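Local coordinates for protein SusD homolog (PDB 4F53) that probably binds mucin O-glycans at the bacterial cell surface, as a SusD/RagB-type outer-membrane lipoprotein built on a TPR-like helical fold, at residues L38-Q43 and Y49-M54; E44-Y49 and N90-K95; E110-L115 and Q176-S181; S181-Y186 and S191-F196. All blocks are in the same frame, centred on the assembly; numbering follows the deposited sequence. Where two conformers were deposited one is given.

Interaction 1: residues L38-Q43 and Y49-M54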
# COMPACT_ATOMS: atom_id res chain seq x y z
N LEU A 38 5.29 12.04 -5.10
CA LEU A 38 5.70 11.36 -3.86
C LEU A 38 4.59 10.54 -3.19
O LEU A 38 4.90 9.78 -2.26
CB LEU A 38 6.35 12.36 -2.87
CG LEU A 38 7.72 12.88 -3.38
CD1 LEU A 38 8.13 14.16 -2.67
CD2 LEU A 38 8.81 11.77 -3.33
N MSE A 39 3.34 10.61 -3.70
CA MSE A 39 2.27 9.75 -3.15
C MSE A 39 2.54 8.26 -3.44
O MSE A 39 2.16 7.38 -2.68
CB MSE A 39 0.90 10.14 -3.75
CG MSE A 39 0.51 11.59 -3.42
SE MSE A 39 -1.39 11.89 -3.71
CE MSE A 39 -1.38 11.98 -5.56
N MSE A 40 3.19 8.00 -4.59
CA MSE A 40 3.55 6.67 -5.11
C MSE A 40 4.79 6.92 -5.98
O MSE A 40 4.68 7.07 -7.20
CB MSE A 40 2.35 6.11 -5.90
CG MSE A 40 2.43 4.61 -6.12
SE MSE A 40 2.25 3.59 -4.45
CE MSE A 40 0.43 4.16 -4.02
N PRO A 41 5.97 7.12 -5.32
CA PRO A 41 7.15 7.63 -6.05
C PRO A 41 7.63 6.82 -7.24
O PRO A 41 7.67 5.61 -7.22
CB PRO A 41 8.23 7.72 -4.98
CG PRO A 41 7.68 7.01 -3.78
CD PRO A 41 6.21 7.07 -3.86
N GLU A 42 7.98 7.56 -8.30
CA GLU A 42 8.48 7.05 -9.56
C GLU A 42 9.99 6.76 -9.52
O GLU A 42 10.41 5.77 -10.14
CB GLU A 42 8.17 8.05 -10.67
CG GLU A 42 8.58 7.55 -12.04
CD GLU A 42 8.37 8.50 -13.19
OE1 GLU A 42 7.38 9.26 -13.17
OE2 GLU A 42 9.19 8.47 -14.13
N GLN A 43 10.79 7.63 -8.83
CA GLN A 43 12.24 7.48 -8.72
C GLN A 43 12.54 6.04 -8.31
O GLN A 43 12.14 5.61 -7.21
CB GLN A 43 12.82 8.51 -7.74
CG GLN A 43 14.34 8.73 -7.87
CD GLN A 43 14.90 9.60 -6.75
OE1 GLN A 43 14.18 10.16 -5.95
NE2 GLN A 43 16.23 9.71 -6.66
N TYR A 49 12.92 0.74 -2.49
CA TYR A 49 12.90 0.52 -1.06
C TYR A 49 11.50 0.57 -0.50
O TYR A 49 11.05 -0.40 0.10
CB TYR A 49 13.78 1.53 -0.32
CG TYR A 49 15.23 1.41 -0.72
CD1 TYR A 49 16.07 0.48 -0.11
CD2 TYR A 49 15.77 2.21 -1.73
CE1 TYR A 49 17.41 0.34 -0.50
CE2 TYR A 49 17.10 2.07 -2.13
CZ TYR A 49 17.92 1.15 -1.50
OH TYR A 49 19.23 1.01 -1.89
N VAL A 50 10.80 1.68 -0.68
CA VAL A 50 9.52 1.92 -0.00
C VAL A 50 8.38 1.11 -0.56
O VAL A 50 7.56 0.65 0.23
CB VAL A 50 9.16 3.43 0.12
CG1 VAL A 50 10.23 4.17 0.93
CG2 VAL A 50 8.93 4.10 -1.23
N ASP A 51 8.30 0.92 -1.88
CA ASP A 51 7.16 0.24 -2.48
C ASP A 51 7.43 -1.20 -2.86
O ASP A 51 6.51 -2.01 -2.91
CB ASP A 51 6.69 1.02 -3.72
CG ASP A 51 5.92 2.28 -3.36
OD1 ASP A 51 5.03 2.21 -2.44
OD2 ASP A 51 6.18 3.33 -3.98
N CYS A 52 8.66 -1.53 -3.16
CA CYS A 52 8.93 -2.88 -3.59
C CYS A 52 9.51 -3.71 -2.44
O CYS A 52 8.87 -4.65 -2.00
CB CYS A 52 9.84 -2.87 -4.81
SG CYS A 52 10.18 -4.51 -5.48
N LEU A 53 10.70 -3.36 -1.96
CA LEU A 53 11.40 -4.13 -0.94
C LEU A 53 10.67 -4.11 0.40
O LEU A 53 10.64 -5.12 1.10
CB LEU A 53 12.86 -3.63 -0.78
CG LEU A 53 13.83 -3.95 -1.92
CD1 LEU A 53 15.00 -2.97 -1.91
CD2 LEU A 53 14.35 -5.38 -1.82
N MSE A 54 10.10 -2.96 0.78
CA MSE A 54 9.43 -2.89 2.06
C MSE A 54 7.95 -3.28 1.95
O MSE A 54 7.60 -4.37 2.38
CB MSE A 54 9.58 -1.50 2.71
CG MSE A 54 8.99 -1.45 4.13
SE MSE A 54 8.96 0.32 4.88
CE MSE A 54 7.44 1.09 3.84
O HOH W 1 6.22 3.49 -6.43
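Asp51, on helix 44-58, turns its carboxylate to two consecutive residues of the preceding loop, Met40 and Pro41, and its side chain runs obliquely to both. Met40 is selenomethionine in the model, and its chain, bent at chi2 (67°) and again at chi3, carries the selenium round to the acid: SE lies 3.7 Å from Asp51 OD1 and only slightly farther from OD2. The proline ring approaches the second oxygen, with Pro41 CD 3.7 Å from Asp51 OD2. Pro41 CG also reaches Val50 CG2 at 4.1 Å, the two side chains crossing at about a right angle in a small apolar touch. No direct hydrogen bond spans the segments; instead a water donates to Pro41 O, 2.7 Å away, and to Asp51 OD2, so the oxygen beside the proline ring is also tied to that residue's carbonyl. Asp51 OD1 forms a salt bridge with Arg126, which would favour a charged carboxylate in this buried place. Putting an alanine at Asp51 would probably leave Arg126 without its countercharge, take one acceptor from the water and open a gap beside the selenium. In this SusD-family fold the loop folds back on a pi-type turn of helix 44-58. Arg126 belongs to helix 110-131 and also holds Met39 O, so one arginine ties loop and helix together. Ile332 of strand 332-335 touches Met40, while Phe92 of helix 82-106 packs on Val50.

Interaction 2: residues E44-Y49 and N90-K95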
# COMPACT_ATOMS: atom_id res chain seq x y z
N GLU A 44 13.17 5.28 -9.23
CA GLU A 44 13.46 3.86 -9.11
C GLU A 44 14.28 3.50 -7.87
O GLU A 44 13.99 2.48 -7.28
CB GLU A 44 14.12 3.28 -10.38
CG GLU A 44 15.46 3.91 -10.75
CD GLU A 44 16.13 3.37 -11.99
OE1 GLU A 44 15.45 3.19 -13.02
OE2 GLU A 44 17.36 3.16 -11.94
N ASN A 45 15.25 4.34 -7.46
CA ASN A 45 16.09 4.06 -6.30
C ASN A 45 15.41 4.49 -4.99
O ASN A 45 16.00 4.35 -3.92
CB ASN A 45 17.49 4.70 -6.44
CG ASN A 45 17.51 6.18 -6.77
OD1 ASN A 45 16.97 6.62 -7.80
ND2 ASN A 45 18.21 6.96 -5.97
N PHE A 46 14.17 5.00 -5.05
CA PHE A 46 13.43 5.36 -3.85
C PHE A 46 12.28 4.39 -3.74
O PHE A 46 12.11 3.74 -2.71
CB PHE A 46 12.96 6.83 -3.86
CG PHE A 46 12.17 7.25 -2.64
CD1 PHE A 46 12.59 6.91 -1.35
CD2 PHE A 46 11.05 8.07 -2.77
CE1 PHE A 46 11.86 7.31 -0.23
CE2 PHE A 46 10.34 8.48 -1.65
CZ PHE A 46 10.75 8.10 -0.39
N SER A 47 11.55 4.22 -4.86
CA SER A 47 10.44 3.29 -5.06
C SER A 47 10.85 1.87 -4.68
O SER A 47 10.07 1.16 -4.03
CB SER A 47 9.99 3.31 -6.53
OG SER A 47 8.88 2.45 -6.72
N GLN A 48 12.06 1.44 -5.09
CA GLN A 48 12.57 0.09 -4.82
C GLN A 48 12.55 -0.22 -3.34
O GLN A 48 12.16 -1.32 -2.97
CB GLN A 48 13.99 -0.11 -5.37
CG GLN A 48 14.31 -1.59 -5.41
CD GLN A 48 15.62 -1.95 -6.03
OE1 GLN A 48 16.56 -1.17 -6.09
NE2 GLN A 48 15.68 -3.19 -6.46
N TYR A 49 12.92 0.74 -2.49
CA TYR A 49 12.90 0.52 -1.06
C TYR A 49 11.50 0.57 -0.50
O TYR A 49 11.05 -0.40 0.10
CB TYR A 49 13.78 1.53 -0.32
CG TYR A 49 15.23 1.41 -0.72
CD1 TYR A 49 16.07 0.48 -0.11
CD2 TYR A 49 15.77 2.21 -1.73
CE1 TYR A 49 17.41 0.34 -0.50
CE2 TYR A 49 17.10 2.07 -2.13
CZ TYR A 49 17.92 1.15 -1.50
OH TYR A 49 19.23 1.01 -1.89
N ASN A 90 13.49 9.29 6.53
CA ASN A 90 14.26 10.47 6.14
C ASN A 90 14.05 10.91 4.71
O ASN A 90 13.94 12.11 4.48
CB ASN A 90 15.77 10.27 6.38
CG ASN A 90 16.15 10.24 7.85
OD1 ASN A 90 15.86 9.29 8.57
ND2 ASN A 90 16.81 11.29 8.31
N ASP A 91 14.02 9.98 3.74
CA ASP A 91 13.90 10.34 2.34
C ASP A 91 12.55 10.94 2.00
O ASP A 91 12.51 11.81 1.13
CB ASP A 91 14.25 9.17 1.41
CG ASP A 91 15.73 8.83 1.33
OD1 ASP A 91 16.47 9.13 2.31
OD2 ASP A 91 16.15 8.28 0.29
N PHE A 92 11.46 10.59 2.70
CA PHE A 92 10.18 11.25 2.45
C PHE A 92 10.23 12.72 2.88
O PHE A 92 9.73 13.57 2.14
CB PHE A 92 9.01 10.55 3.13
CG PHE A 92 8.45 9.40 2.34
CD1 PHE A 92 7.75 9.63 1.15
CD2 PHE A 92 8.60 8.10 2.77
CE1 PHE A 92 7.22 8.57 0.42
CE2 PHE A 92 8.06 7.04 2.05
CZ PHE A 92 7.38 7.28 0.88
N TYR A 93 10.88 13.02 4.02
CA TYR A 93 11.01 14.39 4.53
C TYR A 93 11.92 15.25 3.63
O TYR A 93 11.54 16.37 3.32
CB TYR A 93 11.50 14.41 6.00
CG TYR A 93 10.41 14.02 6.97
CD1 TYR A 93 10.05 12.69 7.17
CD2 TYR A 93 9.69 15.00 7.67
CE1 TYR A 93 9.03 12.33 8.05
CE2 TYR A 93 8.67 14.65 8.55
CZ TYR A 93 8.36 13.32 8.75
OH TYR A 93 7.34 12.98 9.60
N SER A 94 13.08 14.70 3.19
CA SER A 94 14.06 15.37 2.30
C SER A 94 13.47 15.70 0.94
O SER A 94 13.79 16.73 0.33
CB SER A 94 15.28 14.48 2.08
OG SER A 94 15.87 14.07 3.30
N LYS A 95 12.66 14.77 0.42
CA LYS A 95 12.09 14.92 -0.91
C LYS A 95 10.81 15.74 -0.92
O LYS A 95 10.55 16.40 -1.93
CB LYS A 95 11.84 13.55 -1.55
CG LYS A 95 13.13 12.79 -1.84
CD LYS A 95 12.80 11.38 -2.29
CE LYS A 95 14.02 10.50 -2.32
NZ LYS A 95 14.87 10.81 -3.50
O HOH W 2 16.27 7.10 -2.19
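The Phe46 ring carries Lys95 over one face and meets Phe92 at its edge, while the face of Phe92 receives the rim of Phe46. This is an edge-to-face (T-shaped) pair: the centroids are 4.8 Å apart, the planes are 67° from each other, and Phe46 CZ stands over the centre of the Phe92 ring. On the covered face of Phe46 the aliphatic end of the lysine makes a CH-pi contact, Lys95 CE lying 3.9 Å from the ring centroid and shifted toward the rim. Lys95 CD follows along the same face, 3.8 Å from Phe46 CD2. The ammonium group itself sits farther out, too long for more than a weak cation-pi attraction, and is held by Gln43 OE1 in the loop before helix 44-58. Obliquely to the ring comes a third neighbour, Asp91, whose CB is 3.4 Å from Phe46 CE1. The phenyl ring reaches all three because CG is anti to the backbone N (chi1 179°), sending the ring out toward helix 82-106. Polar traffic is indirect: a water donates to Asp91 OD2 at 2.7 Å and, over a longer distance, to Asn45 O.

The short helical segments run roughly antiparallel, at 143°, with axes 11.8 Å apart, a separation that Phe46 spans. Pro41 of the preceding loop and Ile87 of helix 82-106 also touch Phe46, and beyond it Phe92 continues into helix 110-131, against Val123, Arg126 and Val127.

Interaction 3: residues E110-L115 and Q176-S181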
# COMPACT_ATOMS: atom_id res chain seq x y z
N GLU A 110 -5.45 29.43 -3.51
CA GLU A 110 -6.18 28.53 -2.63
C GLU A 110 -6.26 27.10 -3.18
O GLU A 110 -6.17 26.15 -2.40
CB GLU A 110 -7.59 29.10 -2.41
CG GLU A 110 -8.34 28.53 -1.22
CD GLU A 110 -9.75 29.06 -1.02
OE1 GLU A 110 -10.33 29.60 -1.99
OE2 GLU A 110 -10.28 28.90 0.10
N LEU A 111 -6.42 26.95 -4.50
CA LEU A 111 -6.54 25.64 -5.12
C LEU A 111 -5.19 24.89 -5.07
O LEU A 111 -5.17 23.70 -4.72
CB LEU A 111 -7.05 25.78 -6.56
CG LEU A 111 -7.20 24.47 -7.38
CD1 LEU A 111 -8.16 23.49 -6.72
CD2 LEU A 111 -7.70 24.76 -8.77
N PHE A 112 -4.08 25.58 -5.39
CA PHE A 112 -2.75 24.98 -5.41
C PHE A 112 -2.24 24.67 -4.00
O PHE A 112 -1.54 23.68 -3.81
CB PHE A 112 -1.77 25.88 -6.18
CG PHE A 112 -1.67 25.48 -7.64
CD1 PHE A 112 -2.65 25.86 -8.55
CD2 PHE A 112 -0.62 24.68 -8.09
CE1 PHE A 112 -2.58 25.45 -9.89
CE2 PHE A 112 -0.54 24.29 -9.44
CZ PHE A 112 -1.52 24.67 -10.33
N LEU A 113 -2.62 25.49 -3.02
CA LEU A 113 -2.23 25.27 -1.62
C LEU A 113 -3.03 24.11 -1.03
O LEU A 113 -2.48 23.36 -0.22
CB LEU A 113 -2.41 26.55 -0.80
CG LEU A 113 -1.55 27.73 -1.21
CD1 LEU A 113 -2.14 29.02 -0.69
CD2 LEU A 113 -0.07 27.52 -0.82
N SER A 114 -4.29 23.94 -1.48
CA SER A 114 -5.15 22.84 -1.05
C SER A 114 -4.66 21.52 -1.62
O SER A 114 -4.63 20.52 -0.90
CB SER A 114 -6.60 23.11 -1.45
OG SER A 114 -7.10 24.13 -0.59
N LEU A 115 -4.24 21.52 -2.89
CA LEU A 115 -3.68 20.33 -3.53
C LEU A 115 -2.33 19.95 -2.89
O LEU A 115 -2.11 18.78 -2.62
CB LEU A 115 -3.52 20.57 -5.02
CG LEU A 115 -4.78 20.52 -5.85
CD1 LEU A 115 -4.51 21.06 -7.22
CD2 LEU A 115 -5.33 19.10 -5.93
N GLN A 176 -14.70 23.84 -12.62
CA GLN A 176 -13.55 24.62 -13.11
C GLN A 176 -12.33 23.69 -13.14
O GLN A 176 -12.22 22.75 -12.35
CB GLN A 176 -13.27 25.87 -12.25
CG GLN A 176 -14.40 26.91 -12.25
CD GLN A 176 -14.08 28.15 -11.44
OE1 GLN A 176 -13.54 28.10 -10.33
NE2 GLN A 176 -14.46 29.31 -11.96
N SER A 177 -11.43 23.96 -14.09
CA SER A 177 -10.21 23.18 -14.27
C SER A 177 -8.98 24.05 -14.08
O SER A 177 -9.04 25.24 -14.34
CB SER A 177 -10.19 22.54 -15.66
OG SER A 177 -9.00 21.81 -15.91
N PHE A 178 -7.88 23.45 -13.63
CA PHE A 178 -6.60 24.15 -13.48
C PHE A 178 -5.67 23.59 -14.57
O PHE A 178 -6.08 22.70 -15.32
CB PHE A 178 -6.01 24.05 -12.07
CG PHE A 178 -5.73 22.66 -11.55
CD1 PHE A 178 -6.72 21.93 -10.91
CD2 PHE A 178 -4.45 22.12 -11.62
CE1 PHE A 178 -6.45 20.66 -10.38
CE2 PHE A 178 -4.17 20.86 -11.09
CZ PHE A 178 -5.17 20.13 -10.49
N SER A 179 -4.46 24.15 -14.71
CA SER A 179 -3.51 23.78 -15.76
C SER A 179 -3.15 22.31 -15.71
O SER A 179 -2.66 21.80 -14.70
CB SER A 179 -2.26 24.64 -15.68
OG SER A 179 -1.41 24.42 -16.80
N SER A 180 -3.41 21.61 -16.83
CA SER A 180 -3.19 20.18 -17.00
C SER A 180 -1.70 19.80 -16.88
O SER A 180 -1.39 18.66 -16.50
CB SER A 180 -3.75 19.70 -18.33
OG SER A 180 -3.03 20.27 -19.41
N SER A 181 -0.78 20.74 -17.15
CA SER A 181 0.65 20.49 -17.05
C SER A 181 1.12 20.33 -15.58
O SER A 181 2.21 19.79 -15.38
CB SER A 181 1.46 21.59 -17.74
OG SER A 181 1.26 22.85 -17.11
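Phe178 plugs into the first turns of helix 110-131 against Leu111, Phe112 and Leu115, a loop-to-helix contact within the TPR-like, mainly helical framework of this SusD-family protein. Its conformation decides the arrangement: chi1 of 59° puts CG in the crowded position between backbone N and carbonyl carbon, standing the ring up from the extended loop toward the helix. Leu115, coming from the opposite direction, lays a methyl over one face of that ring. The CH-pi contact is displaced toward the far end of the phenyl group, with Leu115 CD1 3.5 Å from Phe178 CZ. Leu111 crosses nearer the root of the side chain, at about a right angle, its CD2 3.7 Å from Phe178 CD1 and almost as close to CB. On the other flank stands Phe112, whose chi1 of -93° lies some 30° off a staggered value and brings the ring toward the loop. The two aromatic planes are 74° apart, but their meeting is oblique, Phe112 CZ being 4.1 Å from Phe178 CD2. A serine in place of Phe178 would probably open a gap between the three helix side chains and leave the Phe112 ring freer to turn.

Backbone hydrogen bonds to Gly188 hold Phe178 from the loop side, and Leu111 and Leu115 continue toward Thr190 and Trp193 of helix 190-207. Within the helix, Ser114 OG folds back to Glu110 O at 2.9 Å, meeting that carbonyl from the face opposite to Ser114 N.

Interaction 4: residues S181-Y186 and S191-F196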
# COMPACT_ATOMS: atom_id res chain seq x y z
N SER A 181 -0.78 20.74 -17.15
CA SER A 181 0.65 20.49 -17.05
C SER A 181 1.12 20.33 -15.58
O SER A 181 2.21 19.79 -15.38
CB SER A 181 1.46 21.59 -17.74
OG SER A 181 1.26 22.85 -17.11
N ALA A 182 0.32 20.82 -14.58
CA ALA A 182 0.64 20.70 -13.15
C ALA A 182 0.05 19.42 -12.54
O ALA A 182 0.24 19.16 -11.35
CB ALA A 182 0.11 21.91 -12.39
N ASP A 183 -0.67 18.61 -13.35
CA ASP A 183 -1.35 17.42 -12.84
C ASP A 183 -1.26 16.25 -13.81
O ASP A 183 -1.96 16.23 -14.82
CB ASP A 183 -2.82 17.79 -12.55
CG ASP A 183 -3.74 16.68 -12.05
OD1 ASP A 183 -3.23 15.60 -11.65
OD2 ASP A 183 -4.97 16.90 -12.03
N ARG A 184 -0.45 15.25 -13.47
CA ARG A 184 -0.27 14.07 -14.31
C ARG A 184 -1.18 12.92 -13.86
O ARG A 184 -1.00 11.79 -14.30
CB ARG A 184 1.21 13.62 -14.31
CG ARG A 184 2.16 14.70 -14.81
CD ARG A 184 3.62 14.23 -14.83
NE ARG A 184 3.87 13.26 -15.91
CZ ARG A 184 4.05 13.59 -17.19
NH1 ARG A 184 4.02 14.86 -17.57
NH2 ARG A 184 4.23 12.64 -18.09
N ILE A 185 -2.18 13.23 -13.03
CA ILE A 185 -3.14 12.24 -12.57
C ILE A 185 -4.52 12.51 -13.18
O ILE A 185 -5.10 11.60 -13.77
CB ILE A 185 -3.19 12.14 -11.01
CG1 ILE A 185 -1.84 11.57 -10.46
CG2 ILE A 185 -4.39 11.28 -10.54
CD1 ILE A 185 -1.70 11.50 -8.99
N TYR A 186 -5.07 13.72 -12.99
CA TYR A 186 -6.41 14.07 -13.46
C TYR A 186 -6.43 15.21 -14.48
O TYR A 186 -7.51 15.63 -14.91
CB TYR A 186 -7.32 14.44 -12.28
CG TYR A 186 -7.62 13.28 -11.36
CD1 TYR A 186 -8.18 12.10 -11.84
CD2 TYR A 186 -7.47 13.42 -9.98
CE1 TYR A 186 -8.52 11.05 -10.98
CE2 TYR A 186 -7.77 12.37 -9.11
CZ TYR A 186 -8.33 11.20 -9.62
OH TYR A 186 -8.67 10.20 -8.76
N SER A 191 -12.91 18.42 -10.10
CA SER A 191 -14.00 17.56 -9.63
C SER A 191 -13.51 16.11 -9.40
O SER A 191 -14.02 15.43 -8.52
CB SER A 191 -15.17 17.59 -10.61
OG SER A 191 -14.86 16.93 -11.83
N ALA A 192 -12.51 15.67 -10.17
CA ALA A 192 -11.88 14.36 -10.00
C ALA A 192 -11.07 14.33 -8.67
O ALA A 192 -11.06 13.31 -7.99
CB ALA A 192 -10.99 14.05 -11.18
N TRP A 193 -10.46 15.47 -8.28
CA TRP A 193 -9.70 15.66 -7.04
C TRP A 193 -10.63 15.71 -5.84
O TRP A 193 -10.24 15.27 -4.76
CB TRP A 193 -8.82 16.93 -7.12
CG TRP A 193 -7.55 16.68 -7.87
CD1 TRP A 193 -7.18 17.24 -9.06
CD2 TRP A 193 -6.51 15.75 -7.52
NE1 TRP A 193 -5.97 16.74 -9.46
CE2 TRP A 193 -5.56 15.78 -8.56
CE3 TRP A 193 -6.34 14.82 -6.46
CZ2 TRP A 193 -4.42 14.97 -8.55
CZ3 TRP A 193 -5.21 14.01 -6.47
CH2 TRP A 193 -4.25 14.11 -7.48
N TYR A 194 -11.85 16.24 -6.03
CA TYR A 194 -12.93 16.30 -5.04
C TYR A 194 -13.31 14.88 -4.64
O TYR A 194 -13.41 14.60 -3.45
CB TYR A 194 -14.15 17.06 -5.60
CG TYR A 194 -15.31 17.17 -4.63
CD1 TYR A 194 -15.31 18.11 -3.61
CD2 TYR A 194 -16.41 16.32 -4.73
CE1 TYR A 194 -16.37 18.21 -2.71
CE2 TYR A 194 -17.48 16.40 -3.83
CZ TYR A 194 -17.46 17.36 -2.82
OH TYR A 194 -18.50 17.47 -1.93
N LYS A 195 -13.49 13.99 -5.64
CA LYS A 195 -13.82 12.57 -5.42
C LYS A 195 -12.69 11.85 -4.74
O LYS A 195 -12.94 11.03 -3.86
CB LYS A 195 -14.16 11.85 -6.75
CG LYS A 195 -15.44 12.38 -7.40
CD LYS A 195 -15.84 11.46 -8.52
CE LYS A 195 -16.75 12.15 -9.50
NZ LYS A 195 -17.18 11.21 -10.57
N PHE A 196 -11.43 12.16 -5.12
CA PHE A 196 -10.22 11.56 -4.54
C PHE A 196 -10.14 11.92 -3.05
O PHE A 196 -9.92 11.03 -2.23
CB PHE A 196 -8.95 12.07 -5.30
CG PHE A 196 -7.61 11.59 -4.78
CD1 PHE A 196 -7.02 12.19 -3.68
CD2 PHE A 196 -6.94 10.55 -5.41
CE1 PHE A 196 -5.78 11.73 -3.19
CE2 PHE A 196 -5.70 10.10 -4.94
CZ PHE A 196 -5.12 10.71 -3.84
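Tyr186 drives the edge of its ring into the face of Trp193, forming the apolar centre of this contact. Tyr186 CD2 sits over the indole, 3.4 Å from Trp193 CE2, and the planes of the tyrosine and the six-membered ring stand 81° apart, a T-shaped pair. The tyrosine is itself sandwiched: Ala192 CB makes a CH-pi contact over one face, 3.6 Å from the ring centroid, and Ile185 CG2 lies over the centre of the other. Ile185 also crosses the indole at about a right angle, its CD1 3.9 Å from Trp193 CH2. Farther out, Tyr186 OH reaches the edge of the Phe196 ring, with CD2 of that phenylalanine 3.8 Å away, while the hydroxyl's hydrogen-bonding partner is Asp239 O.

The polar edge belongs to Asp183. A chi1 of 178°, which turns CG away from the backbone N, brings its carboxylate alongside the indole, where Trp193 NE1 donates to OD2 at 2.8 Å; the oxygen lies near the indole plane, but the donor stands well above the carboxylate plane. Asp183 OD1 takes Ile185 N, at 2.9 Å, and Tyr186 N, at 3.0 Å, from one face, the first making an Asx turn, the second extending it to an Asx motif. Gln36 NE2 adds to OD1 and Gly188 N to OD2. Five N-H donors thus converge on one buried carboxylate, which would be expected to favour its charged form; held this way, it probably fixes the rotation of the indole through the NE1 bond.

In the fold
Starting from the N terminus, interaction 1 closes the short turn from the loop after helix 25-37 into helix 44-58. Interaction 2 crosses it, since residues 44-48 lie between its segments and 90-95 beyond both; they share Tyr49, and interaction 2 joins that helix to helix 82-106. Interaction 3 then closes a longer loop, from the start of helix 110-131 to residues 176-181. Interaction 4 follows in series, sharing Ser181 with it, and closes the tight turn into helix 190-207. Trp193 packs on both Phe178 and Leu115, joining these last two. Met39 bridges the pairs, resting on Ile185, Trp193 and Phe196, although the centres of interactions 1 and 4 are about 20 Å apart.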